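Superoxide dismutase (Leishmania major, PDB 4F2N) catalyses the dismutation of superoxide to molecular oxygen and hydrogen peroxide at an iron centre, working as a dimer of two identical subunits. Local coordinates at residues B[61-64]-B[65-69]; B[78-81]-B[82-86]; B[122-125]-B[126-130]; B[110-113]-B[114-117]; B[94-97]-B[98-101]. One frame throughout, in Å; residues are numbered along the deposited sequence.

Contact 1 of 5, residues B[61-64]-B[65-69]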
loop_
_atom_site.group_PDB
_atom_site.type_symbol
_atom_site.label_atom_id
_atom_site.label_comp_id
_atom_site.label_asym_id
_atom_site.label_seq_id
_atom_site.Cartn_x
_atom_site.Cartn_y
_atom_site.Cartn_z
ATOM N N LYS B 61 0.038 12.719 -11.096
ATOM C CA LYS B 61 1.237 11.883 -10.860
ATOM C C LYS B 61 0.921 10.399 -10.871
ATOM O O LYS B 61 1.422 9.696 -11.724
ATOM C CB LYS B 61 1.990 12.202 -9.557
ATOM C CG LYS B 61 2.173 13.672 -9.218
ATOM C CD LYS B 61 3.097 14.391 -10.165
ATOM C CE LYS B 61 3.066 15.884 -9.835
ATOM N NZ LYS B 61 3.708 16.651 -10.921
ATOM N N HIS B 62 0.122 9.930 -9.907
ATOM C CA HIS B 62 -0.180 8.490 -9.760
ATOM C C HIS B 62 -0.943 7.922 -10.930
ATOM O O HIS B 62 -0.492 6.991 -11.601
ATOM C CB HIS B 62 -0.932 8.220 -8.457
ATOM C CG HIS B 62 -0.099 8.461 -7.221
ATOM N ND1 HIS B 62 0.687 7.511 -6.682
ATOM C CD2 HIS B 62 0.030 9.581 -6.415
ATOM C CE1 HIS B 62 1.305 8.003 -5.592
ATOM N NE2 HIS B 62 0.889 9.275 -5.425
ATOM N N HIS B 63 -2.108 8.497 -11.208
ATOM C CA HIS B 63 -2.917 7.976 -12.289
ATOM C C HIS B 63 -2.203 8.106 -13.615
ATOM O O HIS B 63 -2.157 7.171 -14.399
ATOM C CB HIS B 63 -4.256 8.686 -12.331
ATOM C CG HIS B 63 -5.258 8.000 -13.202
ATOM N ND1 HIS B 63 -6.531 8.415 -13.302
ATOM C CD2 HIS B 63 -5.148 6.879 -14.001
ATOM C CE1 HIS B 63 -7.205 7.603 -14.144
ATOM N NE2 HIS B 63 -6.359 6.670 -14.574
ATOM N N SER B 64 -1.627 9.278 -13.862
ATOM C CA SER B 64 -0.886 9.504 -15.102
ATOM C C SER B 64 0.204 8.456 -15.340
ATOM O O SER B 64 0.400 8.012 -16.469
ATOM C CB SER B 64 -0.292 10.901 -15.128
ATOM O OG SER B 64 0.344 11.111 -16.375
ATOM N N ALA B 65 0.898 8.051 -14.280
ATOM C CA ALA B 65 1.962 7.068 -14.439
ATOM C C ALA B 65 1.417 5.710 -14.884
ATOM O O ALA B 65 2.057 5.021 -15.673
ATOM C CB ALA B 65 2.785 6.928 -13.147
ATOM N N TYR B 66 0.257 5.306 -14.363
ATOM C CA TYR B 66 -0.375 4.040 -14.802
ATOM C C TYR B 66 -0.763 4.106 -16.286
ATOM O O TYR B 66 -0.594 3.140 -17.027
ATOM C CB TYR B 66 -1.647 3.752 -13.978
ATOM C CG TYR B 66 -1.376 3.468 -12.513
ATOM C CD1 TYR B 66 -0.582 2.378 -12.129
ATOM C CD2 TYR B 66 -1.934 4.261 -11.518
ATOM C CE1 TYR B 66 -0.335 2.091 -10.782
ATOM C CE2 TYR B 66 -1.696 3.991 -10.177
ATOM C CZ TYR B 66 -0.903 2.894 -9.816
ATOM O OH TYR B 66 -0.694 2.629 -8.486
ATOM N N VAL B 67 -1.292 5.245 -16.709
ATOM C CA VAL B 67 -1.687 5.443 -18.141
ATOM C C VAL B 67 -0.435 5.299 -19.018
ATOM O O VAL B 67 -0.427 4.575 -20.028
ATOM C CB VAL B 67 -2.400 6.813 -18.341
ATOM C CG1 VAL B 67 -2.495 7.225 -19.819
ATOM C CG2 VAL B 67 -3.780 6.777 -17.683
ATOM N N ASP B 68 0.637 5.957 -18.600
ATOM C CA ASP B 68 1.876 5.983 -19.402
ATOM C C ASP B 68 2.492 4.597 -19.481
ATOM O O ASP B 68 2.914 4.152 -20.558
ATOM C CB ASP B 68 2.886 7.016 -18.846
ATOM C CG ASP B 68 2.413 8.474 -19.016
ATOM O OD1 ASP B 68 1.386 8.737 -19.681
ATOM O OD2 ASP B 68 3.068 9.378 -18.464
ATOM N N LYS B 69 2.524 3.888 -18.356
ATOM C CA LYS B 69 3.139 2.552 -18.335
ATOM C C LYS B 69 2.320 1.567 -19.151
ATOM O O LYS B 69 2.871 0.796 -19.962
ATOM C CB LYS B 69 3.328 2.078 -16.890
ATOM C CG LYS B 69 4.014 0.723 -16.744
ATOM C CD LYS B 69 5.442 0.766 -17.208
ATOM C CE LYS B 69 6.108 -0.564 -16.914
ATOM N NZ LYS B 69 7.582 -0.382 -16.923
HETATM O O HOH W 1 0.913 4.995 -7.217
HETATM O O HOH W 2 -0.912 10.254 -18.729
#

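Contact 2 of 5, residues B[78-81]-B[82-86]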
loop_
_atom_site.group_PDB
_atom_site.type_symbol
_atom_site.label_atom_id
_atom_site.label_comp_id
_atom_site.label_asym_id
_atom_site.label_seq_id
_atom_site.Cartn_x
_atom_site.Cartn_y
_atom_site.Cartn_z
ATOM N N GLU B 78 -5.510 -2.173 -29.251
ATOM C CA GLU B 78 -6.099 -0.961 -29.846
ATOM C C GLU B 78 -7.602 -1.122 -30.145
ATOM O O GLU B 78 -8.014 -2.115 -30.744
ATOM C CB GLU B 78 -5.356 -0.538 -31.123
ATOM C CG GLU B 78 -3.953 0.005 -30.897
ATOM C CD GLU B 78 -2.925 -1.086 -30.661
ATOM O OE1 GLU B 78 -3.243 -2.280 -30.882
ATOM O OE2 GLU B 78 -1.792 -0.748 -30.262
ATOM N N GLY B 79 -8.408 -0.148 -29.717
ATOM C CA GLY B 79 -9.852 -0.162 -29.956
ATOM C C GLY B 79 -10.650 -0.918 -28.884
ATOM O O GLY B 79 -11.879 -0.859 -28.854
ATOM N N LYS B 80 -9.964 -1.656 -28.026
ATOM C CA LYS B 80 -10.654 -2.474 -27.024
ATOM C C LYS B 80 -10.776 -1.747 -25.701
ATOM O O LYS B 80 -10.019 -0.802 -25.455
ATOM C CB LYS B 80 -9.914 -3.796 -26.831
ATOM C CG LYS B 80 -10.024 -4.722 -28.036
ATOM C CD LYS B 80 -8.899 -5.750 -27.987
ATOM C CE LYS B 80 -9.163 -6.968 -28.878
ATOM N NZ LYS B 80 -10.031 -6.627 -30.039
ATOM N N THR B 81 -11.717 -2.175 -24.857
ATOM C CA THR B 81 -11.838 -1.618 -23.496
ATOM C C THR B 81 -10.661 -2.001 -22.609
ATOM O O THR B 81 -10.032 -3.072 -22.763
ATOM C CB THR B 81 -13.134 -2.054 -22.763
ATOM O OG1 THR B 81 -13.159 -3.487 -22.645
ATOM C CG2 THR B 81 -14.385 -1.587 -23.548
ATOM N N ILE B 82 -10.373 -1.122 -21.671
ATOM C CA ILE B 82 -9.421 -1.424 -20.609
ATOM C C ILE B 82 -9.853 -2.676 -19.838
ATOM O O ILE B 82 -9.020 -3.507 -19.502
ATOM C CB ILE B 82 -9.245 -0.211 -19.674
ATOM C CG1 ILE B 82 -8.742 1.024 -20.474
ATOM C CG2 ILE B 82 -8.305 -0.534 -18.507
ATOM C CD1 ILE B 82 -7.412 0.833 -21.179
ATOM N N GLU B 83 -11.157 -2.834 -19.596
ATOM C CA GLU B 83 -11.656 -4.037 -18.911
ATOM C C GLU B 83 -11.310 -5.335 -19.647
ATOM O O GLU B 83 -11.061 -6.383 -19.039
ATOM C CB GLU B 83 -13.161 -3.935 -18.752
ATOM C CG GLU B 83 -13.517 -2.963 -17.655
ATOM C CD GLU B 83 -14.967 -2.539 -17.717
ATOM O OE1 GLU B 83 -15.812 -3.379 -17.362
ATOM O OE2 GLU B 83 -15.239 -1.371 -18.095
ATOM N N GLU B 84 -11.282 -5.274 -20.965
ATOM C CA GLU B 84 -10.864 -6.442 -21.730
ATOM C C GLU B 84 -9.402 -6.811 -21.394
ATOM O O GLU B 84 -9.061 -7.994 -21.257
ATOM C CB GLU B 84 -11.059 -6.187 -23.228
ATOM C CG GLU B 84 -10.713 -7.366 -24.103
ATOM C CD GLU B 84 -11.405 -7.333 -25.466
ATOM O OE1 GLU B 84 -12.410 -6.594 -25.659
ATOM O OE2 GLU B 84 -10.928 -8.064 -26.357
ATOM N N ILE B 85 -8.545 -5.810 -21.240
ATOM C CA ILE B 85 -7.149 -6.088 -20.852
ATOM C C ILE B 85 -7.086 -6.745 -19.444
ATOM O O ILE B 85 -6.402 -7.739 -19.235
ATOM C CB ILE B 85 -6.256 -4.830 -20.928
ATOM C CG1 ILE B 85 -6.316 -4.167 -22.326
ATOM C CG2 ILE B 85 -4.821 -5.167 -20.525
ATOM C CD1 ILE B 85 -5.541 -2.865 -22.439
ATOM N N ILE B 86 -7.840 -6.185 -18.503
ATOM C CA ILE B 86 -7.946 -6.714 -17.145
ATOM C C ILE B 86 -8.359 -8.174 -17.187
ATOM O O ILE B 86 -7.699 -9.042 -16.580
ATOM C CB ILE B 86 -8.948 -5.872 -16.321
ATOM C CG1 ILE B 86 -8.461 -4.413 -16.242
ATOM C CG2 ILE B 86 -9.162 -6.445 -14.911
ATOM C CD1 ILE B 86 -9.417 -3.523 -15.506
#

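Contact 3 of 5, residues B[122-125]-B[126-130]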
loop_
_atom_site.group_PDB
_atom_site.type_symbol
_atom_site.label_atom_id
_atom_site.label_comp_id
_atom_site.label_asym_id
_atom_site.label_seq_id
_atom_site.Cartn_x
_atom_site.Cartn_y
_atom_site.Cartn_z
ATOM N N MET B 122 -28.232 11.715 -3.335
ATOM C CA MET B 122 -28.588 10.355 -3.717
ATOM C C MET B 122 -30.038 10.299 -4.182
ATOM O O MET B 122 -30.940 10.665 -3.437
ATOM C CB MET B 122 -28.405 9.428 -2.530
ATOM C CG MET B 122 -28.570 7.946 -2.840
ATOM S SD MET B 122 -28.455 7.041 -1.289
ATOM C CE MET B 122 -26.723 7.253 -0.883
ATOM N N PRO B 123 -30.260 9.862 -5.425
ATOM C CA PRO B 123 -31.627 9.709 -5.904
ATOM C C PRO B 123 -32.367 8.653 -5.106
ATOM O O PRO B 123 -31.757 7.703 -4.584
ATOM C CB PRO B 123 -31.450 9.238 -7.346
ATOM C CG PRO B 123 -30.070 9.676 -7.729
ATOM C CD PRO B 123 -29.266 9.553 -6.470
ATOM N N LYS B 124 -33.683 8.812 -5.040
ATOM C CA LYS B 124 -34.555 7.904 -4.314
ATOM C C LYS B 124 -34.387 6.421 -4.717
ATOM O O LYS B 124 -34.379 5.530 -3.853
ATOM C CB LYS B 124 -36.017 8.396 -4.452
ATOM C CG LYS B 124 -37.062 7.596 -3.682
ATOM C CD LYS B 124 -36.768 7.511 -2.193
ATOM C CE LYS B 124 -36.802 8.884 -1.543
ATOM N NZ LYS B 124 -36.592 8.753 -0.077
ATOM N N THR B 125 -34.212 6.149 -6.007
ATOM C CA THR B 125 -34.054 4.754 -6.468
ATOM C C THR B 125 -32.891 4.070 -5.737
ATOM O O THR B 125 -33.011 2.940 -5.235
ATOM C CB THR B 125 -33.825 4.679 -7.995
ATOM O OG1 THR B 125 -35.002 5.139 -8.656
ATOM C CG2 THR B 125 -33.561 3.227 -8.444
ATOM N N LEU B 126 -31.778 4.790 -5.663
ATOM C CA LEU B 126 -30.558 4.263 -5.031
ATOM C C LEU B 126 -30.725 4.144 -3.526
ATOM O O LEU B 126 -30.352 3.123 -2.947
ATOM C CB LEU B 126 -29.344 5.126 -5.380
ATOM C CG LEU B 126 -28.000 4.590 -4.837
ATOM C CD1 LEU B 126 -27.716 3.157 -5.281
ATOM C CD2 LEU B 126 -26.875 5.534 -5.247
ATOM N N GLU B 127 -31.293 5.178 -2.900
ATOM C CA GLU B 127 -31.568 5.154 -1.467
ATOM C C GLU B 127 -32.369 3.905 -1.055
ATOM O O GLU B 127 -31.984 3.203 -0.116
ATOM C CB GLU B 127 -32.325 6.413 -1.042
ATOM C CG GLU B 127 -32.447 6.552 0.463
ATOM C CD GLU B 127 -33.061 7.881 0.860
ATOM O OE1 GLU B 127 -33.667 8.554 -0.009
ATOM O OE2 GLU B 127 -32.939 8.251 2.046
ATOM N N ASN B 128 -33.474 3.644 -1.767
ATOM C CA ASN B 128 -34.302 2.464 -1.531
ATOM C C ASN B 128 -33.504 1.159 -1.661
ATOM O O ASN B 128 -33.647 0.258 -0.832
ATOM C CB ASN B 128 -35.510 2.435 -2.493
ATOM C CG ASN B 128 -36.513 3.547 -2.221
ATOM O OD1 ASN B 128 -36.575 4.097 -1.120
ATOM N ND2 ASN B 128 -37.317 3.871 -3.227
ATOM N N ALA B 129 -32.666 1.073 -2.698
ATOM C CA ALA B 129 -31.894 -0.155 -2.964
ATOM C C ALA B 129 -30.866 -0.410 -1.867
ATOM O O ALA B 129 -30.686 -1.548 -1.425
ATOM C CB ALA B 129 -31.201 -0.063 -4.306
ATOM N N ILE B 130 -30.185 0.652 -1.447
ATOM C CA ILE B 130 -29.194 0.557 -0.358
ATOM C C ILE B 130 -29.900 0.184 0.960
ATOM O O ILE B 130 -29.441 -0.711 1.684
ATOM C CB ILE B 130 -28.344 1.848 -0.228
ATOM C CG1 ILE B 130 -27.437 1.976 -1.457
ATOM C CG2 ILE B 130 -27.515 1.855 1.057
ATOM C CD1 ILE B 130 -26.611 3.231 -1.545
#

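Contact 4 of 5, residues B[110-113]-B[114-117]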
loop_
_atom_site.group_PDB
_atom_site.type_symbol
_atom_site.label_atom_id
_atom_site.label_comp_id
_atom_site.label_asym_id
_atom_site.label_seq_id
_atom_site.Cartn_x
_atom_site.Cartn_y
_atom_site.Cartn_z
ATOM N N PHE B 110 -12.727 5.021 -12.584
ATOM C CA PHE B 110 -14.030 4.760 -11.992
ATOM C C PHE B 110 -14.205 5.642 -10.765
ATOM O O PHE B 110 -15.252 6.276 -10.590
ATOM C CB PHE B 110 -14.180 3.262 -11.627
ATOM C CG PHE B 110 -15.574 2.921 -11.180
ATOM C CD1 PHE B 110 -16.613 2.835 -12.110
ATOM C CD2 PHE B 110 -15.851 2.696 -9.842
ATOM C CE1 PHE B 110 -17.910 2.517 -11.709
ATOM C CE2 PHE B 110 -17.152 2.390 -9.430
ATOM C CZ PHE B 110 -18.179 2.299 -10.356
ATOM N N PHE B 111 -13.150 5.719 -9.942
ATOM C CA PHE B 111 -13.107 6.608 -8.778
ATOM C C PHE B 111 -13.438 8.062 -9.118
ATOM O O PHE B 111 -14.233 8.687 -8.398
ATOM C CB PHE B 111 -11.711 6.524 -8.136
ATOM C CG PHE B 111 -11.603 7.128 -6.769
ATOM C CD1 PHE B 111 -12.568 6.889 -5.780
ATOM C CD2 PHE B 111 -10.490 7.898 -6.443
ATOM C CE1 PHE B 111 -12.428 7.435 -4.503
ATOM C CE2 PHE B 111 -10.341 8.441 -5.148
ATOM C CZ PHE B 111 -11.305 8.200 -4.186
ATOM N N TRP B 112 -12.836 8.613 -10.172
ATOM C CA TRP B 112 -13.140 10.009 -10.533
ATOM C C TRP B 112 -14.583 10.208 -10.900
ATOM O O TRP B 112 -15.157 11.251 -10.586
ATOM C CB TRP B 112 -12.251 10.514 -11.670
ATOM C CG TRP B 112 -10.776 10.325 -11.417
ATOM C CD1 TRP B 112 -9.826 9.819 -12.308
ATOM C CD2 TRP B 112 -10.032 10.623 -10.186
ATOM N NE1 TRP B 112 -8.577 9.782 -11.725
ATOM C CE2 TRP B 112 -8.633 10.252 -10.448
ATOM C CE3 TRP B 112 -10.372 11.127 -8.938
ATOM C CZ2 TRP B 112 -7.638 10.403 -9.492
ATOM C CZ3 TRP B 112 -9.361 11.270 -7.976
ATOM C CH2 TRP B 112 -8.022 10.921 -8.244
ATOM N N LYS B 113 -15.178 9.224 -11.566
ATOM C CA LYS B 113 -16.613 9.293 -11.926
ATOM C C LYS B 113 -17.528 9.255 -10.699
ATOM O O LYS B 113 -18.661 9.776 -10.757
ATOM C CB LYS B 113 -16.992 8.151 -12.881
ATOM C CG LYS B 113 -16.295 8.199 -14.226
ATOM C CD LYS B 113 -16.735 9.375 -15.060
ATOM C CE LYS B 113 -17.956 9.029 -15.894
ATOM N NZ LYS B 113 -18.284 10.224 -16.729
ATOM N N CYS B 114 -17.040 8.663 -9.601
ATOM C CA CYS B 114 -17.783 8.597 -8.344
ATOM C C CYS B 114 -17.761 9.888 -7.536
ATOM O O CYS B 114 -18.407 9.943 -6.491
ATOM C CB CYS B 114 -17.206 7.518 -7.444
ATOM S SG CYS B 114 -17.547 5.910 -8.144
ATOM N N LEU B 115 -16.965 10.867 -7.974
ATOM C CA LEU B 115 -16.741 12.077 -7.183
ATOM C C LEU B 115 -17.087 13.353 -7.928
ATOM O O LEU B 115 -16.965 13.431 -9.165
ATOM C CB LEU B 115 -15.286 12.177 -6.682
ATOM C CG LEU B 115 -14.675 10.913 -6.055
ATOM C CD1 LEU B 115 -13.170 11.080 -5.810
ATOM C CD2 LEU B 115 -15.417 10.642 -4.745
ATOM N N SER B 116 -17.479 14.352 -7.143
ATOM C CA SER B 116 -17.822 15.682 -7.646
ATOM C C SER B 116 -17.698 16.732 -6.524
ATOM O O SER B 116 -18.090 16.468 -5.388
ATOM C CB SER B 116 -19.270 15.674 -8.183
ATOM O OG SER B 116 -19.498 16.820 -8.987
ATOM N N PRO B 117 -17.192 17.944 -6.839
ATOM C CA PRO B 117 -17.162 18.997 -5.801
ATOM C C PRO B 117 -18.519 19.166 -5.134
ATOM O O PRO B 117 -19.513 19.367 -5.821
ATOM C CB PRO B 117 -16.765 20.254 -6.590
ATOM C CG PRO B 117 -15.925 19.709 -7.716
ATOM C CD PRO B 117 -16.616 18.420 -8.111
#

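Contact 5 of 5, residues B[94-97]-B[98-101]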
loop_
_atom_site.group_PDB
_atom_site.type_symbol
_atom_site.label_atom_id
_atom_site.label_comp_id
_atom_site.label_asym_id
_atom_site.label_seq_id
_atom_site.Cartn_x
_atom_site.Cartn_y
_atom_site.Cartn_z
ATOM N N GLU B 94 2.731 -14.292 -15.852
ATOM C CA GLU B 94 3.539 -13.568 -16.836
ATOM C C GLU B 94 2.932 -12.211 -17.253
ATOM O O GLU B 94 3.591 -11.400 -17.915
ATOM C CB GLU B 94 3.782 -14.442 -18.068
ATOM N N SER B 95 1.682 -11.966 -16.871
ATOM C CA SER B 95 1.001 -10.749 -17.265
ATOM C C SER B 95 0.713 -9.811 -16.080
ATOM O O SER B 95 -0.069 -8.858 -16.222
ATOM C CB SER B 95 -0.311 -11.095 -17.992
ATOM O OG SER B 95 -0.044 -11.792 -19.202
ATOM N N LYS B 96 1.353 -10.055 -14.937
ATOM C CA LYS B 96 1.060 -9.275 -13.713
ATOM C C LYS B 96 1.326 -7.775 -13.877
ATOM O O LYS B 96 0.572 -6.928 -13.374
ATOM C CB LYS B 96 1.818 -9.832 -12.492
ATOM C CG LYS B 96 1.242 -9.361 -11.145
ATOM C CD LYS B 96 -0.252 -9.692 -11.010
ATOM C CE LYS B 96 -0.918 -8.994 -9.826
ATOM N NZ LYS B 96 -0.441 -9.538 -8.518
ATOM N N VAL B 97 2.412 -7.441 -14.572
ATOM C CA VAL B 97 2.777 -6.044 -14.728
ATOM C C VAL B 97 1.689 -5.310 -15.509
ATOM O O VAL B 97 1.191 -4.271 -15.073
ATOM C CB VAL B 97 4.180 -5.882 -15.362
ATOM C CG1 VAL B 97 4.461 -4.431 -15.707
ATOM C CG2 VAL B 97 5.238 -6.396 -14.389
ATOM N N MET B 98 1.285 -5.871 -16.646
ATOM C CA MET B 98 0.213 -5.241 -17.400
ATOM C C MET B 98 -1.119 -5.249 -16.647
ATOM O O MET B 98 -1.863 -4.256 -16.670
ATOM C CB MET B 98 0.050 -5.884 -18.779
ATOM C CG MET B 98 -1.082 -5.249 -19.571
ATOM S SD MET B 98 -0.872 -5.450 -21.358
ATOM C CE MET B 98 -0.719 -7.241 -21.532
ATOM N N PHE B 99 -1.425 -6.360 -15.981
ATOM C CA PHE B 99 -2.674 -6.419 -15.194
ATOM C C PHE B 99 -2.732 -5.235 -14.223
ATOM O O PHE B 99 -3.725 -4.511 -14.164
ATOM C CB PHE B 99 -2.818 -7.750 -14.419
ATOM C CG PHE B 99 -3.949 -7.733 -13.426
ATOM C CD1 PHE B 99 -5.247 -8.034 -13.839
ATOM C CD2 PHE B 99 -3.734 -7.340 -12.099
ATOM C CE1 PHE B 99 -6.301 -8.010 -12.946
ATOM C CE2 PHE B 99 -4.799 -7.284 -11.205
ATOM C CZ PHE B 99 -6.084 -7.612 -11.645
ATOM N N ASN B 100 -1.650 -5.035 -13.473
ATOM C CA ASN B 100 -1.614 -4.005 -12.463
ATOM C C ASN B 100 -1.835 -2.614 -13.055
ATOM O O ASN B 100 -2.560 -1.814 -12.467
ATOM C CB ASN B 100 -0.302 -4.055 -11.656
ATOM C CG ASN B 100 -0.253 -5.223 -10.668
ATOM O OD1 ASN B 100 -1.282 -5.762 -10.251
ATOM N ND2 ASN B 100 0.967 -5.589 -10.259
ATOM N N GLN B 101 -1.219 -2.312 -14.207
ATOM C CA GLN B 101 -1.384 -0.956 -14.770
ATOM C C GLN B 101 -2.811 -0.790 -15.318
ATOM O O GLN B 101 -3.424 0.267 -15.153
ATOM C CB GLN B 101 -0.361 -0.670 -15.872
ATOM C CG GLN B 101 1.095 -0.889 -15.458
ATOM C CD GLN B 101 1.528 -0.001 -14.318
ATOM O OE1 GLN B 101 1.498 1.235 -14.405
ATOM N NE2 GLN B 101 1.908 -0.616 -13.230
HETATM O O HOH W 3 1.569 -7.327 -8.088
HETATM O O HOH W 4 2.779 -3.095 -13.251
#

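Contact 1 of 5, residues B[61-64]-B[65-69]
Along this length of helix 52-71 the peptide N-H groups of Val67 and Asp68 reach back four residues to the carbonyls of His63 and Ser64, and Asp68 N lies 3.0 Å from Ser64 O. Ala65 N bonds to Lys61 O and more weakly to His62 O, where the helix widens into a pi-type turn. Tyr66 brings its ring obliquely against the same carbonyl, with Tyr66 CD2 3.1 Å from His62 O. Its phenol and the imidazole of His62 share a water, 2.6 Å from His62 ND1 and 3.1 Å from Tyr66 OH, in the imidazole plane at the ring edge. The helix is the first arm of the alpha-hairpin of iron and manganese superoxide dismutases. His62 lies beside the iron site, its ring stacked on that of the iron ligand His195 and its NE2 bonded to Tyr198 of the second subunit, while Tyr66 OH also bonds to Gln104. Val67 CG2 rests 3.9 Å from His63 CD2, and the imidazole of His63 is held at both nitrogens, by Trp112 and His105. Ser64 OG, set anti to the backbone N (chi1 -176°), is 2.8 Å from a second water, which donates to Asp68 OD1.

Contact 2 of 5, residues B[78-81]-B[82-86]
Glu84 N is gripped by two atoms of Thr81: the hydroxyl OG1 accepts from it at 3.1 Å, with an N-H...O angle of 143°, and the carbonyl Thr81 O takes a weak, more bent bond from the same N-H. Thr81 O also receives a long, weak bond from Ile85 N. Thr81 is thus the N-cap of helix 82-89, which lies in the chain between the long helices 52-71 and 96-113 of the alpha-hairpin domain. The hydroxyl reaches this place because OG1 stands between the backbone N and the carbonyl carbon (chi1 60°), where it also touches Glu84 CB at 3.5 Å. One residue earlier, Lys80 lays its aliphatic chain against the carboxylate of Glu84, with Lys80 CE 3.3 Å and Lys80 CD 3.5 Å from Glu84 OE2. The ammonium remains farther off, Lys80 NZ being 4.1 Å from Glu84 OE2, which is too long for a salt bridge. Beyond the cap, Glu83 turns its carboxylate to the backbone N-H groups of Thr25 and Leu26, and Ile82 packs on His105 of helix 96-113. Capping gives a first-turn N-H an acceptor that no preceding helical turn could supply, and the carboxylate of Glu84, near the positive end of the helix dipole and near Lys80, probably gains some electrostatic stabilisation from both.

Contact 3 of 5, residues B[122-125]-B[126-130]
Lys124 NZ and Glu127 OE1 form a salt bridge of 2.9 Å across the first turn of helix 124-134. The ammonium comes from above the carboxylate plane, 54° out of it. Lys124 gets there by two bends, at chi2 (56°) and chi3 (63°), which fold its chain back over the turn, whereas Glu127 runs out extended beyond CG. The folded part of the lysine also lies against the amide of Asn128, with Lys124 CD 3.6 Å from Asn128 OD1. Met122, just before the N-cap, makes the apolar contacts. Its CG meets Leu126 CD2 at 3.8 Å, the two side chains crossing at about a right angle; its sulfur SD sits 3.6 Å from Glu127 CA; and the bend at its last torsion carries the methyl CE to within 4.1 Å of Ile130 CD1.

Backbone bonds of the first turn set the spacing of these groups. Glu127 N donates to Pro123 O at 3.1 Å, with Leu126 N as a weaker second donor to that oxygen, and Asn128 N and Ala129 N continue the pattern to Lys124 O and Thr125 O. Farther out, Leu126 and Met122 pack on Trp218 of helix 218-229, while Ile130 and Met122 reach Val137, the first residue of helix 137-149. The arrangement is that of a helix start with proline at the N-cap, with the exposed Lys124 and Thr125 on one side and the buried Leu126 and Ile130 packed on neighbouring helices, in the first helix of the C-terminal domain of iron and manganese superoxide dismutases.

Contact 4 of 5, residues B[110-113]-B[114-117]
With CG anti to the backbone N (chi1 -167°), Phe111 brings its ring under Leu115, and Leu115 answers with CG beside its own N (chi1 -47°) and CD1 carried onward in an extended chi2. The result is a CH-pi contact: Leu115 CD1 stands over the centre of the Phe111 ring, 3.8 Å from its centroid and 12° off the normal. The same methyl also approaches the indole of Trp112, 4.2 Å from Trp112 CE3. Cys114 packs in a different direction, its SG lying 3.8 Å from Phe110 CE2 in an oblique sulfur-aromatic contact. The backbone here is the C-terminal end of helix 96-113. Cys114 N divides its hydrogen between Phe110 O and Phe111 O, both bonds being weak, and Leu115 N bonds to Trp112 O at 3.2 Å from well above the carbonyl plane before the chain leaves as a loop. Around this, Phe111 touches the iron ligand Asp191 and its side chain lies about 6 Å from the iron, while Trp112 meets the iron ligand His58 in a T-shaped (edge-to-face) stack. Phe220 of helix 218-229 packs on Phe110 and on Cys114. The chemistry is therefore mostly dispersive: an aliphatic methyl and a thiol meet aromatic rings in the interior, so that the end of the helix is held by apolar contacts as well as by backbone bonds, two of them weak, next to the iron site.

Contact 5 of 5, residues B[94-97]-B[98-101]
The first turn of helix 96-113, the second arm of the alpha-hairpin, begins at Ser95, which occupies the N-cap position but makes no side-chain capping bond. Its carbonyl starts the helical pattern instead: Phe99 N donates to Ser95 O at 2.9 Å, followed by Asn100 N to Lys96 O and Gln101 N to Val97 O. Among the side chains, Lys96 lies across the amide of Asn100, with Lys96 CE 3.3 Å from Asn100 OD1. A bend at its last torsion (chi4 -69°) turns the ammonium to a water 3.0 Å from Lys96 NZ, which also accepts from Asn100 ND2 at 2.8 Å, so the two polar ends are joined through one water. The amide oxygen of Asn100 lies at the edge of the Phe99 ring, in its plane, and Lys96 CE stands 4.0 Å from Phe99 CD2. A second water accepts from Gln101 NE2 at 2.6 Å and donates to Val97 O at 2.7 Å, giving that carbonyl a partner besides Gln101 N. Phe99 packs on Ile86 and Thr89 of helix 82-89, Gln101 touches Tyr66, and Asn100 reaches Phe152 of the second subunit. This is a helix N-terminus, opening the second long helix of the superoxide dismutase alpha-hairpin.

Overall arrangement
Four of the five contacts belong to the alpha-hairpin domain; contact 3 lies in the C-terminal domain, its centre about 34 Å from that of contact 1, on the opposite side of the chain's centre. Contacts 4 and 5 mark the two ends of helix 96-113, with centres about 25 Å apart. Contact 1, on helix 52-71, touches both: the His63 to Trp112 bond leads to contact 4, and Gln101 OE1 lies 3.2 Å from Lys69 CB. Contact 2 meets contact 5 where Ile86 CG2 packs 3.8 Å from Phe99 CE1. Contacts 1 and 4 both flank the iron held by His58, His108, Asp191 and His195, through the side chains of His62 and Phe111 respectively.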